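Long-range contact in N-acetylmuramoyl-L-alanine amidase (Peptoclostridium difficile, PDB 4RN7), which is probably a zinc-dependent amidase that cleaves the bond between N-acetylmuramic acid and L-alanine in peptidoglycan, represented here by its catalytic domain: residues 67-81 with 136-149. Numbering follows the deposited sequence.
Sequences AILANNSSADVLVSI and VLRESNMPAILIEC
Asn71, in the last turn of helix 63-72, holds the backbone of Glu139 and Asn141 with both ends of its amide. ND2 donates a nearly straight bond to Glu139 O (3.0 Å, 165° at the hydrogen), in the plane of both groups, while OD1 accepts Asn141 N at 2.7 Å through a more bent one. These two bonds fix the rotation of the amide, and the amide of Asn141 stacks almost parallel on it.

The selenomethionine Met142 lies between helix 63-72 and the start of strand 77-84. With chi1 at 73°, CG sits between the backbone N and carbonyl carbon; CB and CG rest against Ala75 O and Asp76 O, and SE reaches Leu78 CB at 4.0 Å. Bends at chi2 and chi3 bring CE to Ala70 O (3.4 Å), beside Asn71 OD1. Beyond it, strands 77-81 and 144-149 run parallel, joined by four backbone bonds. Leu78 CD1 meets Val136 CG1 (4.0 Å); on the other face Val79 CG1 touches Ile147 CD1 at 3.6 Å.

Ser80 OG is hydrogen-bonded to Asp9, near the zinc ligand His82. Helices 63-72 and 135-139 pack over the face carrying Leu78, and in the mixed sheet strand 77-84 lies between strands 4-10 and 144-151.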
loop_
_atom_site.group_PDB
_atom_site.type_symbol
_atom_site.label_atom_id
_atom_site.label_comp_id
_atom_site.label_asym_id
_atom_site.label_seq_id
_atom_site.Cartn_x
_atom_site.Cartn_y
_atom_site.Cartn_z
ATOM N N ALA A 67 -7.115 -10.801 -4.916
ATOM C CA ALA A 67 -6.050 -11.786 -5.082
ATOM C C ALA A 67 -6.172 -12.460 -6.446
ATOM O O ALA A 67 -5.172 -12.741 -7.105
ATOM C CB ALA A 67 -6.084 -12.820 -3.959
ATOM N N ILE A 68 -7.400 -12.710 -6.885
ATOM C CA ILE A 68 -7.602 -13.290 -8.205
ATOM C C ILE A 68 -7.088 -12.343 -9.289
ATOM O O ILE A 68 -6.342 -12.765 -10.180
ATOM C CB ILE A 68 -9.078 -13.649 -8.449
ATOM C CG1 ILE A 68 -9.464 -14.890 -7.634
ATOM C CG2 ILE A 68 -9.351 -13.919 -9.937
ATOM C CD1 ILE A 68 -10.941 -15.200 -7.674
ATOM N N LEU A 69 -7.466 -11.068 -9.211
ATOM C CA LEU A 69 -7.002 -10.080 -10.184
ATOM C C LEU A 69 -5.479 -10.000 -10.202
ATOM O O LEU A 69 -4.876 -9.991 -11.274
ATOM C CB LEU A 69 -7.584 -8.690 -9.881
ATOM C CG LEU A 69 -9.096 -8.565 -10.078
ATOM C CD1 LEU A 69 -9.614 -7.264 -9.465
ATOM C CD2 LEU A 69 -9.470 -8.679 -11.564
ATOM N N ALA A 70 -4.866 -9.937 -9.020
ATOM C CA ALA A 70 -3.408 -9.887 -8.926
ATOM C C ALA A 70 -2.788 -11.111 -9.587
ATOM O O ALA A 70 -1.858 -10.996 -10.393
ATOM C CB ALA A 70 -2.949 -9.778 -7.455
ATOM N N ASN A 71 -3.305 -12.285 -9.242
ATOM C CA ASN A 71 -2.764 -13.528 -9.775
ATOM C C ASN A 71 -2.913 -13.609 -11.289
ATOM O O ASN A 71 -1.967 -13.976 -11.990
ATOM C CB ASN A 71 -3.406 -14.739 -9.091
ATOM C CG ASN A 71 -2.972 -14.893 -7.641
ATOM O OD1 ASN A 71 -1.937 -14.372 -7.236
ATOM N ND2 ASN A 71 -3.757 -15.622 -6.858
ATOM N N ASN A 72 -4.096 -13.267 -11.797
ATOM C CA ASN A 72 -4.321 -13.300 -13.236
ATOM C C ASN A 72 -3.465 -12.286 -13.999
ATOM O O ASN A 72 -3.213 -12.453 -15.188
ATOM C CB ASN A 72 -5.800 -13.062 -13.553
ATOM C CG ASN A 72 -6.684 -14.208 -13.118
ATOM O OD1 ASN A 72 -6.200 -15.259 -12.696
ATOM N ND2 ASN A 72 -7.996 -14.022 -13.239
ATOM N N SER A 73 -3.026 -11.231 -13.323
ATOM C CA SER A 73 -2.226 -10.208 -13.986
ATOM C C SER A 73 -0.769 -10.645 -14.072
ATOM O O SER A 73 0.045 -9.972 -14.710
ATOM C CB SER A 73 -2.315 -8.888 -13.228
ATOM O OG SER A 73 -1.597 -8.973 -12.006
ATOM N N SER A 74 -0.458 -11.778 -13.438
ATOM C CA SER A 74 0.910 -12.299 -13.351
ATOM C C SER A 74 1.895 -11.223 -12.881
ATOM O O SER A 74 3.008 -11.108 -13.400
ATOM C CB SER A 74 1.348 -12.890 -14.691
ATOM O OG SER A 74 0.447 -13.899 -15.124
ATOM N N ALA A 75 1.465 -10.433 -11.904
ATOM C CA ALA A 75 2.296 -9.363 -11.356
ATOM C C ALA A 75 3.569 -9.927 -10.748
ATOM O O ALA A 75 3.580 -11.063 -10.257
ATOM C CB ALA A 75 1.526 -8.590 -10.301
ATOM N N ASP A 76 4.634 -9.129 -10.763
ATOM C CA ASP A 76 5.867 -9.502 -10.065
ATOM C C ASP A 76 5.833 -9.107 -8.590
ATOM O O ASP A 76 6.434 -9.778 -7.735
ATOM C CB ASP A 76 7.079 -8.876 -10.746
ATOM C CG ASP A 76 7.266 -9.377 -12.161
ATOM O OD1 ASP A 76 7.814 -10.485 -12.332
ATOM O OD2 ASP A 76 6.858 -8.667 -13.101
ATOM N N VAL A 77 5.144 -8.002 -8.307
ATOM C CA VAL A 77 5.027 -7.425 -6.971
ATOM C C VAL A 77 3.575 -6.979 -6.762
ATOM O O VAL A 77 2.966 -6.456 -7.704
ATOM C CB VAL A 77 5.967 -6.192 -6.851
ATOM C CG1 VAL A 77 5.521 -5.243 -5.751
ATOM C CG2 VAL A 77 7.407 -6.634 -6.638
ATOM N N LEU A 78 3.032 -7.157 -5.554
ATOM C CA LEU A 78 1.728 -6.593 -5.207
ATOM C C LEU A 78 1.928 -5.596 -4.069
ATOM O O LEU A 78 2.584 -5.916 -3.069
ATOM C CB LEU A 78 0.745 -7.694 -4.771
ATOM C CG LEU A 78 -0.679 -7.292 -4.344
ATOM C CD1 LEU A 78 -1.594 -8.465 -4.534
ATOM C CD2 LEU A 78 -0.740 -6.858 -2.877
ATOM N N VAL A 79 1.379 -4.393 -4.217
ATOM C CA VAL A 79 1.408 -3.416 -3.118
ATOM C C VAL A 79 -0.021 -2.982 -2.834
ATOM O O VAL A 79 -0.698 -2.400 -3.710
ATOM C CB VAL A 79 2.280 -2.184 -3.442
ATOM C CG1 VAL A 79 2.315 -1.215 -2.239
ATOM C CG2 VAL A 79 3.699 -2.616 -3.798
ATOM N N SER A 80 -0.490 -3.296 -1.631
ATOM C CA SER A 80 -1.818 -2.880 -1.200
ATOM C C SER A 80 -1.650 -1.627 -0.355
ATOM O O SER A 80 -0.716 -1.540 0.454
ATOM C CB SER A 80 -2.489 -3.980 -0.379
ATOM O OG SER A 80 -3.831 -3.642 -0.057
ATOM N N ILE A 81 -2.546 -0.666 -0.548
ATOM C CA ILE A 81 -2.443 0.623 0.142
ATOM C C ILE A 81 -3.628 0.784 1.089
ATOM O O ILE A 81 -4.774 0.805 0.640
ATOM C CB ILE A 81 -2.464 1.773 -0.880
ATOM C CG1 ILE A 81 -1.231 1.686 -1.798
ATOM C CG2 ILE A 81 -2.511 3.122 -0.166
ATOM C CD1 ILE A 81 0.105 1.851 -1.053
ATOM N N VAL A 136 -5.658 -10.900 0.949
ATOM C CA VAL A 136 -5.016 -10.436 -0.284
ATOM C C VAL A 136 -3.534 -10.815 -0.324
ATOM O O VAL A 136 -3.000 -11.167 -1.385
ATOM C CB VAL A 136 -5.215 -8.928 -0.520
ATOM C CG1 VAL A 136 -4.556 -8.495 -1.816
ATOM C CG2 VAL A 136 -6.698 -8.596 -0.573
ATOM N N LEU A 137 -2.876 -10.777 0.834
ATOM C CA LEU A 137 -1.486 -11.192 0.923
ATOM C C LEU A 137 -1.391 -12.709 0.871
ATOM O O LEU A 137 -0.546 -13.272 0.165
ATOM C CB LEU A 137 -0.870 -10.703 2.238
ATOM C CG LEU A 137 -0.911 -9.192 2.486
ATOM C CD1 LEU A 137 -0.216 -8.840 3.801
ATOM C CD2 LEU A 137 -0.278 -8.437 1.332
ATOM N N ARG A 138 -2.255 -13.362 1.642
ATOM C CA ARG A 138 -2.214 -14.809 1.801
ATOM C C ARG A 138 -2.448 -15.566 0.498
ATOM O O ARG A 138 -1.770 -16.566 0.227
ATOM C CB ARG A 138 -3.239 -15.240 2.852
ATOM C CG ARG A 138 -3.173 -16.712 3.196
ATOM C CD ARG A 138 -4.298 -17.118 4.127
ATOM N NE ARG A 138 -5.594 -17.067 3.456
ATOM C CZ ARG A 138 -6.622 -16.337 3.876
ATOM N NH1 ARG A 138 -6.508 -15.594 4.969
ATOM N NH2 ARG A 138 -7.768 -16.349 3.207
ATOM N N GLU A 139 -3.396 -15.088 -0.305
ATOM C CA GLU A 139 -3.823 -15.824 -1.490
ATOM C C GLU A 139 -3.225 -15.311 -2.799
ATOM O O GLU A 139 -3.503 -15.871 -3.860
ATOM C CB GLU A 139 -5.354 -15.857 -1.582
ATOM C CG GLU A 139 -6.043 -16.447 -0.350
ATOM C CD GLU A 139 -5.750 -17.919 -0.146
ATOM O OE1 GLU A 139 -5.295 -18.580 -1.100
ATOM O OE2 GLU A 139 -5.976 -18.420 0.975
ATOM N N SER A 140 -2.397 -14.266 -2.730
ATOM C CA SER A 140 -1.657 -13.831 -3.920
ATOM C C SER A 140 -0.394 -14.681 -4.138
ATOM O O SER A 140 0.194 -15.198 -3.178
ATOM C CB SER A 140 -1.323 -12.338 -3.845
ATOM O OG SER A 140 -0.795 -12.005 -2.576
ATOM N N ASN A 141 0.010 -14.832 -5.400
ATOM C CA ASN A 141 1.073 -15.760 -5.774
ATOM C C ASN A 141 2.468 -15.163 -5.931
ATOM O O ASN A 141 3.418 -15.880 -6.259
ATOM C CB ASN A 141 0.702 -16.477 -7.084
ATOM C CG ASN A 141 -0.494 -17.380 -6.935
ATOM O OD1 ASN A 141 -0.738 -17.922 -5.860
ATOM N ND2 ASN A 141 -1.248 -17.553 -8.017
HETATM N N MSE A 142 2.597 -13.862 -5.715
HETATM C CA MSE A 142 3.875 -13.204 -5.912
HETATM C C MSE A 142 4.220 -12.457 -4.640
HETATM O O MSE A 142 3.362 -12.346 -3.753
HETATM C CB MSE A 142 3.799 -12.256 -7.116
HETATM C CG MSE A 142 3.004 -10.977 -6.915
HETATM SE SE MSE A 142 1.059 -11.120 -6.727
HETATM C CE MSE A 142 0.649 -12.076 -8.372
ATOM N N PRO A 143 5.469 -11.960 -4.531
ATOM C CA PRO A 143 5.786 -11.099 -3.385
ATOM C C PRO A 143 4.763 -9.976 -3.215
ATOM O O PRO A 143 4.470 -9.246 -4.170
ATOM C CB PRO A 143 7.164 -10.542 -3.741
ATOM C CG PRO A 143 7.810 -11.661 -4.505
ATOM C CD PRO A 143 6.673 -12.273 -5.325
ATOM N N ALA A 144 4.210 -9.868 -2.004
ATOM C CA ALA A 144 3.065 -9.005 -1.740
ATOM C C ALA A 144 3.211 -8.316 -0.386
ATOM O O ALA A 144 3.554 -8.962 0.616
ATOM C CB ALA A 144 1.778 -9.823 -1.763
ATOM N N ILE A 145 2.936 -7.012 -0.357
ATOM C CA ILE A 145 2.960 -6.250 0.890
ATOM C C ILE A 145 1.705 -5.391 0.997
ATOM O O ILE A 145 1.042 -5.112 -0.012
ATOM C CB ILE A 145 4.216 -5.350 1.015
ATOM C CG1 ILE A 145 4.257 -4.301 -0.111
ATOM C CG2 ILE A 145 5.484 -6.211 1.036
ATOM C CD1 ILE A 145 5.370 -3.261 0.040
ATOM N N LEU A 146 1.372 -4.990 2.223
ATOM C CA LEU A 146 0.279 -4.057 2.450
ATOM C C LEU A 146 0.869 -2.971 3.321
ATOM O O LEU A 146 1.403 -3.257 4.391
ATOM C CB LEU A 146 -0.905 -4.738 3.164
ATOM C CG LEU A 146 -2.133 -3.868 3.492
ATOM C CD1 LEU A 146 -3.399 -4.712 3.497
ATOM C CD2 LEU A 146 -1.992 -3.135 4.837
ATOM N N ILE A 147 0.800 -1.731 2.842
ATOM C CA ILE A 147 1.344 -0.620 3.604
ATOM C C ILE A 147 0.224 0.096 4.336
ATOM O O ILE A 147 -0.720 0.559 3.697
ATOM C CB ILE A 147 2.063 0.388 2.698
ATOM C CG1 ILE A 147 3.029 -0.335 1.756
ATOM C CG2 ILE A 147 2.855 1.392 3.556
ATOM C CD1 ILE A 147 3.566 0.534 0.626
ATOM N N GLU A 148 0.351 0.203 5.665
ATOM C CA GLU A 148 -0.602 0.951 6.487
ATOM C C GLU A 148 -0.045 2.363 6.620
ATOM O O GLU A 148 0.856 2.611 7.423
ATOM C CB GLU A 148 -0.767 0.315 7.875
ATOM C CG GLU A 148 -1.433 -1.086 7.858
ATOM C CD GLU A 148 -2.932 -1.033 7.618
ATOM O OE1 GLU A 148 -3.448 0.038 7.258
ATOM O OE2 GLU A 148 -3.611 -2.068 7.776
ATOM N N CYS A 149 -0.598 3.282 5.834
ATOM C CA CYS A 149 0.056 4.565 5.579
ATOM C C CYS A 149 -0.224 5.647 6.622
ATOM O O CYS A 149 -0.344 6.828 6.275
ATOM C CB CYS A 149 -0.320 5.089 4.197
ATOM S SG CYS A 149 0.273 4.032 2.839
#